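Local coordinates for putative lipoprotein (Campylobacter jejuni subsp. jejuni, PDB 2G5G) that binds a cofacial pair of hemes in a manner linked to its dimerization and probably takes part in bacterial heme transport, at residues A[13-16]-A[17-21]; A[30-33]-A[34-38]; A[62-65]-A[66-70]; A[69-72]-A[73-76]. One frame throughout, in Å; residues are numbered along the deposited sequence.

Contact 1 of 4, residues A[13-16]-A[17-21]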
loop_
_atom_site.group_PDB
_atom_site.type_symbol
_atom_site.label_atom_id
_atom_site.label_comp_id
_atom_site.label_asym_id
_atom_site.label_seq_id
_atom_site.Cartn_x
_atom_site.Cartn_y
_atom_site.Cartn_z
ATOM N N LEU A 13 -22.753 27.587 -10.136
ATOM C CA LEU A 13 -23.937 26.770 -10.360
ATOM C C LEU A 13 -25.140 27.607 -10.007
ATOM O O LEU A 13 -25.091 28.413 -9.085
ATOM C CB LEU A 13 -23.888 25.491 -9.518
ATOM C CG LEU A 13 -22.838 24.446 -9.915
ATOM C CD1 LEU A 13 -22.731 23.353 -8.874
ATOM C CD2 LEU A 13 -23.116 23.840 -11.287
ATOM N N GLN A 14 -26.218 27.416 -10.748
ATOM C CA GLN A 14 -27.408 28.231 -10.608
ATOM C C GLN A 14 -28.344 27.609 -9.555
ATOM O O GLN A 14 -28.744 26.450 -9.692
ATOM C CB GLN A 14 -28.107 28.269 -11.967
ATOM C CG GLN A 14 -28.311 29.641 -12.525
ATOM C CD GLN A 14 -29.734 30.134 -12.366
ATOM O OE1 GLN A 14 -30.275 30.182 -11.256
ATOM N NE2 GLN A 14 -30.348 30.521 -13.485
ATOM N N GLU A 15 -28.664 28.357 -8.502
ATOM C CA GLU A 15 -29.533 27.830 -7.458
ATOM C C GLU A 15 -30.921 27.569 -8.031
ATOM O O GLU A 15 -31.476 28.426 -8.734
ATOM C CB GLU A 15 -29.635 28.779 -6.253
ATOM C CG GLU A 15 -30.145 28.067 -4.987
ATOM C CD GLU A 15 -30.434 28.976 -3.804
ATOM O OE1 GLU A 15 -30.226 30.199 -3.872
ATOM O OE2 GLU A 15 -30.887 28.447 -2.782
ATOM N N ASN A 16 -31.463 26.384 -7.734
ATOM C CA ASN A 16 -32.802 25.963 -8.188
ATOM C C ASN A 16 -32.836 25.441 -9.632
ATOM O O ASN A 16 -33.793 24.776 -10.020
ATOM C CB ASN A 16 -33.856 27.070 -7.991
ATOM C CG ASN A 16 -34.046 27.463 -6.530
ATOM O OD1 ASN A 16 -34.244 26.612 -5.669
ATOM N ND2 ASN A 16 -34.025 28.771 -6.258
ATOM N N LYS A 17 -31.803 25.731 -10.420
ATOM C CA LYS A 17 -31.642 25.109 -11.733
ATOM C C LYS A 17 -30.636 23.969 -11.680
ATOM O O LYS A 17 -30.937 22.853 -12.092
ATOM C CB LYS A 17 -31.244 26.148 -12.806
ATOM C CG LYS A 17 -32.450 26.755 -13.550
ATOM C CD LYS A 17 -32.112 28.006 -14.373
ATOM C CE LYS A 17 -33.379 28.861 -14.610
ATOM N NZ LYS A 17 -33.104 30.229 -15.189
ATOM N N ASP A 18 -29.450 24.249 -11.146
ATOM C CA ASP A 18 -28.371 23.273 -11.105
ATOM C C ASP A 18 -28.301 22.482 -9.788
ATOM O O ASP A 18 -27.776 21.364 -9.757
ATOM C CB ASP A 18 -27.033 23.975 -11.369
ATOM C CG ASP A 18 -27.003 24.703 -12.722
ATOM O OD1 ASP A 18 -27.559 24.171 -13.702
ATOM O OD2 ASP A 18 -26.425 25.805 -12.802
ATOM N N PHE A 19 -28.794 23.078 -8.709
ATOM C CA PHE A 19 -28.715 22.451 -7.391
ATOM C C PHE A 19 -29.741 23.019 -6.433
ATOM O O PHE A 19 -30.310 24.089 -6.657
ATOM C CB PHE A 19 -27.307 22.623 -6.784
ATOM C CG PHE A 19 -27.062 23.986 -6.192
ATOM C CD1 PHE A 19 -27.282 24.229 -4.834
ATOM C CD2 PHE A 19 -26.604 25.032 -6.992
ATOM C CE1 PHE A 19 -27.057 25.488 -4.293
ATOM C CE2 PHE A 19 -26.372 26.311 -6.458
ATOM C CZ PHE A 19 -26.594 26.543 -5.116
ATOM N N TYR A 20 -29.961 22.307 -5.330
ATOM C CA TYR A 20 -30.660 22.913 -4.214
ATOM C C TYR A 20 -30.055 22.360 -2.911
ATOM O O TYR A 20 -29.127 21.539 -2.933
ATOM C CB TYR A 20 -32.181 22.720 -4.307
ATOM C CG TYR A 20 -32.645 21.271 -4.248
ATOM C CD1 TYR A 20 -33.038 20.691 -3.038
ATOM C CD2 TYR A 20 -32.729 20.497 -5.407
ATOM C CE1 TYR A 20 -33.469 19.377 -2.981
ATOM C CE2 TYR A 20 -33.153 19.173 -5.358
ATOM C CZ TYR A 20 -33.535 18.632 -4.145
ATOM O OH TYR A 20 -33.934 17.327 -4.087
ATOM N N ILE A 21 -30.554 22.857 -1.799
ATOM C CA ILE A 21 -30.008 22.518 -0.478
ATOM C C ILE A 21 -31.127 22.060 0.423
ATOM O O ILE A 21 -32.151 22.726 0.503
ATOM C CB ILE A 21 -29.385 23.763 0.184
ATOM C CG1 ILE A 21 -28.300 24.368 -0.717
ATOM C CG2 ILE A 21 -28.834 23.433 1.619
ATOM C CD1 ILE A 21 -27.963 25.782 -0.345
HETATM O O HOH W 1 -32.020 25.348 -2.154
#

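Contact 2 of 4, residues A[30-33]-A[34-38]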
loop_
_atom_site.group_PDB
_atom_site.type_symbol
_atom_site.label_atom_id
_atom_site.label_comp_id
_atom_site.label_asym_id
_atom_site.label_seq_id
_atom_site.Cartn_x
_atom_site.Cartn_y
_atom_site.Cartn_z
ATOM N N ILE A 30 -33.732 24.812 1.672
ATOM C CA ILE A 30 -33.284 26.067 2.297
ATOM C C ILE A 30 -32.481 26.846 1.258
ATOM O O ILE A 30 -31.767 26.245 0.465
ATOM C CB ILE A 30 -32.451 25.793 3.607
ATOM C CG1 ILE A 30 -32.128 27.080 4.368
ATOM C CG2 ILE A 30 -31.176 25.067 3.317
ATOM C CD1 ILE A 30 -31.305 26.866 5.647
ATOM N N SER A 31 -32.624 28.170 1.226
ATOM C CA SER A 31 -31.859 28.936 0.244
ATOM C C SER A 31 -30.378 28.880 0.576
ATOM O O SER A 31 -30.013 28.702 1.728
ATOM C CB SER A 31 -32.333 30.380 0.157
ATOM O OG SER A 31 -31.997 31.083 1.326
ATOM N N PHE A 32 -29.534 28.983 -0.454
ATOM C CA PHE A 32 -28.102 29.155 -0.278
ATOM C C PHE A 32 -27.776 30.268 0.745
ATOM O O PHE A 32 -27.008 30.018 1.669
ATOM C CB PHE A 32 -27.410 29.382 -1.640
ATOM C CG PHE A 32 -25.915 29.532 -1.546
ATOM C CD1 PHE A 32 -25.084 28.457 -1.774
ATOM C CD2 PHE A 32 -25.344 30.769 -1.229
ATOM C CE1 PHE A 32 -23.705 28.597 -1.682
ATOM C CE2 PHE A 32 -23.966 30.915 -1.137
ATOM C CZ PHE A 32 -23.148 29.817 -1.374
ATOM N N GLU A 33 -28.383 31.456 0.599
ATOM C CA GLU A 33 -28.203 32.577 1.556
ATOM C C GLU A 33 -28.576 32.170 2.998
ATOM O O GLU A 33 -27.814 32.438 3.916
ATOM C CB GLU A 33 -29.050 33.789 1.142
ATOM C CG GLU A 33 -28.279 35.110 0.952
ATOM C CD GLU A 33 -29.222 36.294 0.623
ATOM O OE1 GLU A 33 -29.152 36.841 -0.507
ATOM O OE2 GLU A 33 -30.038 36.663 1.498
ATOM N N ASP A 34 -29.754 31.559 3.190
ATOM C CA ASP A 34 -30.165 31.050 4.512
ATOM C C ASP A 34 -29.236 29.950 5.079
ATOM O O ASP A 34 -29.014 29.911 6.290
ATOM C CB ASP A 34 -31.620 30.556 4.507
ATOM C CG ASP A 34 -32.636 31.711 4.445
ATOM O OD1 ASP A 34 -32.240 32.908 4.405
ATOM O OD2 ASP A 34 -33.831 31.414 4.447
HETATM N N MSE A 35 -28.694 29.082 4.234
HETATM C CA MSE A 35 -27.682 28.108 4.711
HETATM C C MSE A 35 -26.435 28.863 5.218
HETATM O O MSE A 35 -25.928 28.577 6.306
HETATM C CB MSE A 35 -27.281 27.084 3.652
HETATM C CG MSE A 35 -26.284 26.075 4.169
HETATM SE SE MSE A 35 -25.435 25.027 2.829
HETATM C CE MSE A 35 -24.482 26.383 1.759
ATOM N N ILE A 36 -25.956 29.822 4.430
ATOM C CA ILE A 36 -24.821 30.651 4.848
ATOM C C ILE A 36 -25.015 31.313 6.212
ATOM O O ILE A 36 -24.114 31.262 7.054
ATOM C CB ILE A 36 -24.458 31.715 3.756
ATOM C CG1 ILE A 36 -24.018 31.022 2.438
ATOM C CG2 ILE A 36 -23.436 32.737 4.277
ATOM C CD1 ILE A 36 -22.769 30.145 2.513
ATOM N N LEU A 37 -26.178 31.929 6.439
ATOM C CA LEU A 37 -26.445 32.592 7.714
ATOM C C LEU A 37 -26.331 31.589 8.862
ATOM O O LEU A 37 -25.805 31.906 9.929
ATOM C CB LEU A 37 -27.822 33.279 7.708
ATOM C CG LEU A 37 -28.070 34.364 6.647
ATOM C CD1 LEU A 37 -29.496 34.931 6.747
ATOM C CD2 LEU A 37 -27.031 35.471 6.752
ATOM N N GLU A 38 -26.773 30.360 8.629
ATOM C CA GLU A 38 -26.614 29.315 9.659
ATOM C C GLU A 38 -25.173 28.869 9.835
ATOM O O GLU A 38 -24.711 28.710 10.964
ATOM C CB GLU A 38 -27.521 28.112 9.366
ATOM C CG GLU A 38 -29.002 28.473 9.233
ATOM C CD GLU A 38 -29.534 29.186 10.447
ATOM O OE1 GLU A 38 -29.191 28.817 11.584
ATOM O OE2 GLU A 38 -30.304 30.147 10.277
HETATM O O HOH W 2 -34.515 29.455 3.044
HETATM O O HOH W 3 -33.393 33.330 1.363
#

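Contact 3 of 4, residues A[62-65]-A[66-70]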
loop_
_atom_site.group_PDB
_atom_site.type_symbol
_atom_site.label_atom_id
_atom_site.label_comp_id
_atom_site.label_asym_id
_atom_site.label_seq_id
_atom_site.Cartn_x
_atom_site.Cartn_y
_atom_site.Cartn_z
HETATM N N MSE A 62 -18.224 28.762 -4.121
HETATM C CA MSE A 62 -19.399 29.556 -3.803
HETATM C C MSE A 62 -19.598 29.694 -2.305
HETATM O O MSE A 62 -19.867 30.794 -1.795
HETATM C CB MSE A 62 -20.651 28.926 -4.426
HETATM C CG MSE A 62 -20.652 28.982 -5.955
HETATM SE SE MSE A 62 -22.203 27.986 -6.670
HETATM C CE MSE A 62 -23.593 28.770 -5.564
ATOM N N ILE A 63 -19.492 28.570 -1.599
ATOM C CA ILE A 63 -19.701 28.574 -0.140
ATOM C C ILE A 63 -18.538 29.367 0.504
ATOM O O ILE A 63 -18.771 30.260 1.306
ATOM C CB ILE A 63 -19.724 27.144 0.426
ATOM C CG1 ILE A 63 -20.905 26.355 -0.147
ATOM C CG2 ILE A 63 -19.763 27.187 2.002
ATOM C CD1 ILE A 63 -20.773 24.816 0.062
ATOM N N PHE A 64 -17.300 29.023 0.163
ATOM C CA PHE A 64 -16.168 29.781 0.736
ATOM C C PHE A 64 -16.341 31.292 0.524
ATOM O O PHE A 64 -16.269 32.063 1.475
ATOM C CB PHE A 64 -14.801 29.285 0.249
ATOM C CG PHE A 64 -13.626 30.107 0.760
ATOM C CD1 PHE A 64 -12.998 31.019 -0.082
ATOM C CD2 PHE A 64 -13.189 30.012 2.086
ATOM C CE1 PHE A 64 -11.937 31.801 0.367
ATOM C CE2 PHE A 64 -12.127 30.804 2.549
ATOM C CZ PHE A 64 -11.490 31.691 1.683
ATOM N N ASN A 65 -16.585 31.703 -0.717
ATOM C CA ASN A 65 -16.718 33.122 -1.029
ATOM C C ASN A 65 -17.766 33.797 -0.169
ATOM O O ASN A 65 -17.550 34.927 0.273
ATOM C CB ASN A 65 -17.082 33.348 -2.506
ATOM C CG ASN A 65 -15.878 33.289 -3.456
ATOM O OD1 ASN A 65 -14.717 33.143 -3.067
ATOM N ND2 ASN A 65 -16.177 33.402 -4.728
ATOM N N ALA A 66 -18.923 33.157 0.047
ATOM C CA ALA A 66 -19.983 33.849 0.797
ATOM C C ALA A 66 -19.595 33.986 2.275
ATOM O O ALA A 66 -19.903 35.000 2.942
ATOM C CB ALA A 66 -21.335 33.140 0.647
ATOM N N LEU A 67 -18.928 32.963 2.796
ATOM C CA LEU A 67 -18.581 32.980 4.215
ATOM C C LEU A 67 -17.445 33.983 4.448
ATOM O O LEU A 67 -17.485 34.723 5.412
ATOM C CB LEU A 67 -18.139 31.593 4.670
ATOM C CG LEU A 67 -19.135 30.425 4.669
ATOM C CD1 LEU A 67 -18.337 29.131 4.836
ATOM C CD2 LEU A 67 -20.101 30.546 5.792
ATOM N N GLU A 68 -16.449 33.957 3.566
ATOM C CA GLU A 68 -15.245 34.822 3.618
ATOM C C GLU A 68 -15.620 36.288 3.568
ATOM O O GLU A 68 -15.109 37.088 4.359
ATOM C CB GLU A 68 -14.254 34.466 2.481
ATOM C CG GLU A 68 -13.054 35.452 2.226
ATOM C CD GLU A 68 -12.159 35.607 3.437
ATOM O OE1 GLU A 68 -12.338 34.820 4.410
ATOM O OE2 GLU A 68 -11.280 36.511 3.419
ATOM N N GLY A 69 -16.516 36.625 2.641
ATOM C CA GLY A 69 -16.977 38.002 2.466
ATOM C C GLY A 69 -17.656 38.533 3.712
ATOM O O GLY A 69 -17.359 39.645 4.197
ATOM N N ASN A 70 -18.568 37.754 4.267
ATOM C CA ASN A 70 -19.238 38.180 5.482
ATOM C C ASN A 70 -18.270 38.329 6.666
ATOM O O ASN A 70 -18.335 39.297 7.394
ATOM C CB ASN A 70 -20.367 37.219 5.861
ATOM C CG ASN A 70 -21.018 37.604 7.166
ATOM O OD1 ASN A 70 -22.003 38.350 7.187
ATOM N ND2 ASN A 70 -20.448 37.135 8.274
#

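Contact 4 of 4, residues A[69-72]-A[73-76]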
loop_
_atom_site.group_PDB
_atom_site.type_symbol
_atom_site.label_atom_id
_atom_site.label_comp_id
_atom_site.label_asym_id
_atom_site.label_seq_id
_atom_site.Cartn_x
_atom_site.Cartn_y
_atom_site.Cartn_z
ATOM N N GLY A 69 -16.516 36.625 2.641
ATOM C CA GLY A 69 -16.977 38.002 2.466
ATOM C C GLY A 69 -17.656 38.533 3.712
ATOM O O GLY A 69 -17.359 39.645 4.197
ATOM N N ASN A 70 -18.568 37.754 4.267
ATOM C CA ASN A 70 -19.238 38.180 5.482
ATOM C C ASN A 70 -18.270 38.329 6.666
ATOM O O ASN A 70 -18.335 39.297 7.394
ATOM C CB ASN A 70 -20.367 37.219 5.861
ATOM C CG ASN A 70 -21.018 37.604 7.166
ATOM O OD1 ASN A 70 -22.003 38.350 7.187
ATOM N ND2 ASN A 70 -20.448 37.135 8.274
ATOM N N LEU A 71 -17.389 37.356 6.852
ATOM C CA LEU A 71 -16.534 37.355 8.037
ATOM C C LEU A 71 -15.435 38.417 7.959
ATOM O O LEU A 71 -15.161 39.126 8.933
ATOM C CB LEU A 71 -15.969 35.969 8.250
ATOM C CG LEU A 71 -17.095 34.990 8.650
ATOM C CD1 LEU A 71 -16.555 33.578 8.557
ATOM C CD2 LEU A 71 -17.793 35.327 10.031
ATOM N N SER A 72 -14.856 38.596 6.787
ATOM C CA SER A 72 -13.838 39.634 6.644
ATOM C C SER A 72 -14.445 41.042 6.854
ATOM O O SER A 72 -13.820 41.931 7.451
ATOM C CB SER A 72 -13.131 39.488 5.300
ATOM O OG SER A 72 -14.051 39.756 4.265
ATOM N N SER A 73 -15.664 41.238 6.394
ATOM C CA SER A 73 -16.320 42.520 6.565
ATOM C C SER A 73 -16.583 42.831 8.055
ATOM O O SER A 73 -16.769 43.981 8.438
ATOM C CB SER A 73 -17.593 42.536 5.735
ATOM O OG SER A 73 -18.648 41.912 6.412
ATOM N N GLN A 74 -16.576 41.793 8.888
ATOM C CA GLN A 74 -16.742 41.934 10.338
ATOM C C GLN A 74 -15.418 41.859 11.096
ATOM O O GLN A 74 -15.384 41.940 12.323
ATOM C CB GLN A 74 -17.676 40.846 10.841
ATOM C CG GLN A 74 -19.111 41.035 10.404
ATOM C CD GLN A 74 -19.999 39.949 10.942
ATOM O OE1 GLN A 74 -20.267 38.959 10.262
ATOM N NE2 GLN A 74 -20.448 40.108 12.185
ATOM N N ASN A 75 -14.326 41.720 10.371
ATOM C CA ASN A 75 -13.032 41.477 10.995
ATOM C C ASN A 75 -13.005 40.226 11.861
ATOM O O ASN A 75 -12.329 40.201 12.879
ATOM C CB ASN A 75 -12.579 42.687 11.830
ATOM C CG ASN A 75 -12.042 43.793 10.984
ATOM O OD1 ASN A 75 -11.099 43.598 10.208
ATOM N ND2 ASN A 75 -12.643 44.977 11.115
ATOM N N ILE A 76 -13.754 39.204 11.470
ATOM C CA ILE A 76 -13.685 37.917 12.157
ATOM C C ILE A 76 -12.734 37.019 11.356
ATOM O O ILE A 76 -12.944 36.827 10.145
ATOM C CB ILE A 76 -15.083 37.301 12.283
ATOM C CG1 ILE A 76 -15.955 38.189 13.190
ATOM C CG2 ILE A 76 -14.990 35.870 12.829
ATOM C CD1 ILE A 76 -17.425 37.860 13.136
#

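Contact 1 of 4, residues A[13-16]-A[17-21]
Q14 and D18 meet by both their backbones and a side chain, a compact example of how a turn settles its own polar groups. The carbonyl of Q14 takes two N-H groups. D18 N lies in the carbonyl plane, 2.7 Å from Q14 O, whereas K17 N reaches the same oxygen from above that plane over a longer 3.2 Å. In return, the carboxylate of D18 returns to the start of the turn, and its OD2 accepts from Q14 N at 2.6 Å, on the anti side and somewhat out of the carboxylate plane. The CG of D18 stands beside its own backbone N (chi1 -58°), which directs OD2 to the N-H of Q14. Across the same turn, N16 N donates to F19 O at 2.8 Å. The acid of E15 reaches beyond the turn: its OE2 accepts from F32 N in the first turn of helix 32-39, and a water that accepts from I21 N donates only weakly to it. The apolar part of the contact centres on the F19 ring, which receives CB of L13 at its CD2 (3.7 Å), while CB and CG of E15 approach its CZ. With N16 at positive phi (81°), residues 14-17 form a type II beta turn, which reverses the chain just before strand 19-23 and ends in a single bridge between E15 and F19.

Contact 2 of 4, residues A[30-33]-A[34-38]
S31 and D34 face each other across the first turn of a helix, where amides with no preceding carbonyl need other acceptors. S31 OG takes D34 N at 3.0 Å, and the first backbone bond of the helix, M35 N to S31 O, follows at once. One water accepts from S31 N and donates to D34 OD2 at 2.5 Å, so the acid is linked to that amide through solvent; a second water bonds S31 OG and, weakly, D34 OD1. The side chain of F32 forms the apolar side of this turn. From CB it leaves with CG anti to the backbone N (chi1 -178°), and its ring lies beside the side chains of M35 and I36. CD1 meets the selenomethionine methyl CE of M35 at 4.1 Å. On the other side of the ring, CE2 lies 3.6 Å from CG1 of I36, and the far atom CZ comes to 3.9 Å from CD1 of I36. Beyond the ring stand M62, I63 and A66 of helix 54-73. Just before the cap, I30 lays CG1 against CB of D34 (3.5 Å), and its CD1 comes close to M35 N, with its CG2 4.4 Å from CB of M35. Serine N-cap, water-bridged aspartate three residues on, and an apolar pair joining the residue before the cap to M35 describe an N-cap with a hydrophobic staple, opening helix 32-39.

Contact 3 of 4, residues A[62-65]-A[66-70]
F64 and E68 both turn their CG anti to the backbone N (chi1 176° and 169°), which sends two side chains one helical turn apart in the same direction, side by side. The ring of F64 thereby comes under CB of E68, which sits 4.1 Å from the ring centroid over one face, offset toward the rim, a CH-pi contact. A bend at chi2 (60°) then carries the E68 carboxylate onward in a plane almost parallel to the ring. Its OE2 accepts from K134 N, a bond that ties the acid end to the loop after helix 124-131 and would limit its rotation. I63 and L67 repeat the spacing on a neighbouring side: CG2 of I63 touches CD1 of L67 at 3.7 Å, the two side chains again pointing the same way. Helix 54-73 is the helix of a beta-alpha-beta crossover from strand 44-49 to the parallel strand 78-82, and it packs against helices 32-39 and 124-131. F64 looks to F126, V129 and V130 of helix 124-131 and to V80 of strand 78-82, where L67 and E68 touch F78, while M62, I63, A66 and L67 look to helix 32-39. The backbone supplies the frame. E68 N meets F64 O at 2.8 Å, and L67 N meets I63 O at 3.1 Å. The bonds from A66 N to M62 O and from G69 N to N65 O are each 3.1 Å.

Contact 4 of 4, residues A[69-72]-A[73-76]
L71 and I76 close the end of a helix with backbone and side chain together. The carbonyl of L71 is gripped by two amides from opposite faces of its plane: I76 N at 2.9 Å and Q74 N at 3.0 Å, the latter well above the plane. Q74 N also makes a weak bond to N70 O. Beside these bonds CD2 of L71 packs on I76, 4.0 Å from CG2 and equally near CD1. Next to it, N75 N turns back to S72 O at 3.0 Å. The bond from I76 N to L71 O encloses that from N75 N to S72 O, and N75 has positive phi (58°); this is a Schellman motif, here finishing helix 54-73 before strand 78-82, with the apolar pair flanking the reversed chain, as is usual for such C-caps. Further back along the final turn, side chains supplement the backbone. S73 OG donates to N70 O at 2.8 Å; its chi1 of 83° sets the hydroxyl between its own N and carbonyl carbon, within reach of N70 O, while S73 N bonds G69 O at 3.2 Å. The amides of N70 and Q74 stand nearly perpendicular, and the bond between N70 ND2 and Q74 OE1, though only 2.7 Å long, is weak because its angle at the hydrogen is poor. In the outer shell, S72 OG is held by E68 O one turn earlier, S72 also touches K134, and L40 lies against both N70 and L71.

How the contacts relate
Contacts 1 and 4 are surface features, a turn that enters the sheet and a cap that closes a helix; contacts 2 and 3 are partly buried and meet where helices 32-39 and 54-73 pack together. Contacts 3 and 4 share G69 and N70, so one helix passes from regular bonding to terminal capping within a few residues. Side-chain hydrogen bonds are most frequent at the turn and the helix ends; mid-helix, contact 3 is chiefly apolar, E68 being the exception. F32 joins contact 2 to both contact 1 and contact 3. Contact 4 lies about 15 Å from contact 1 at the nearest atoms.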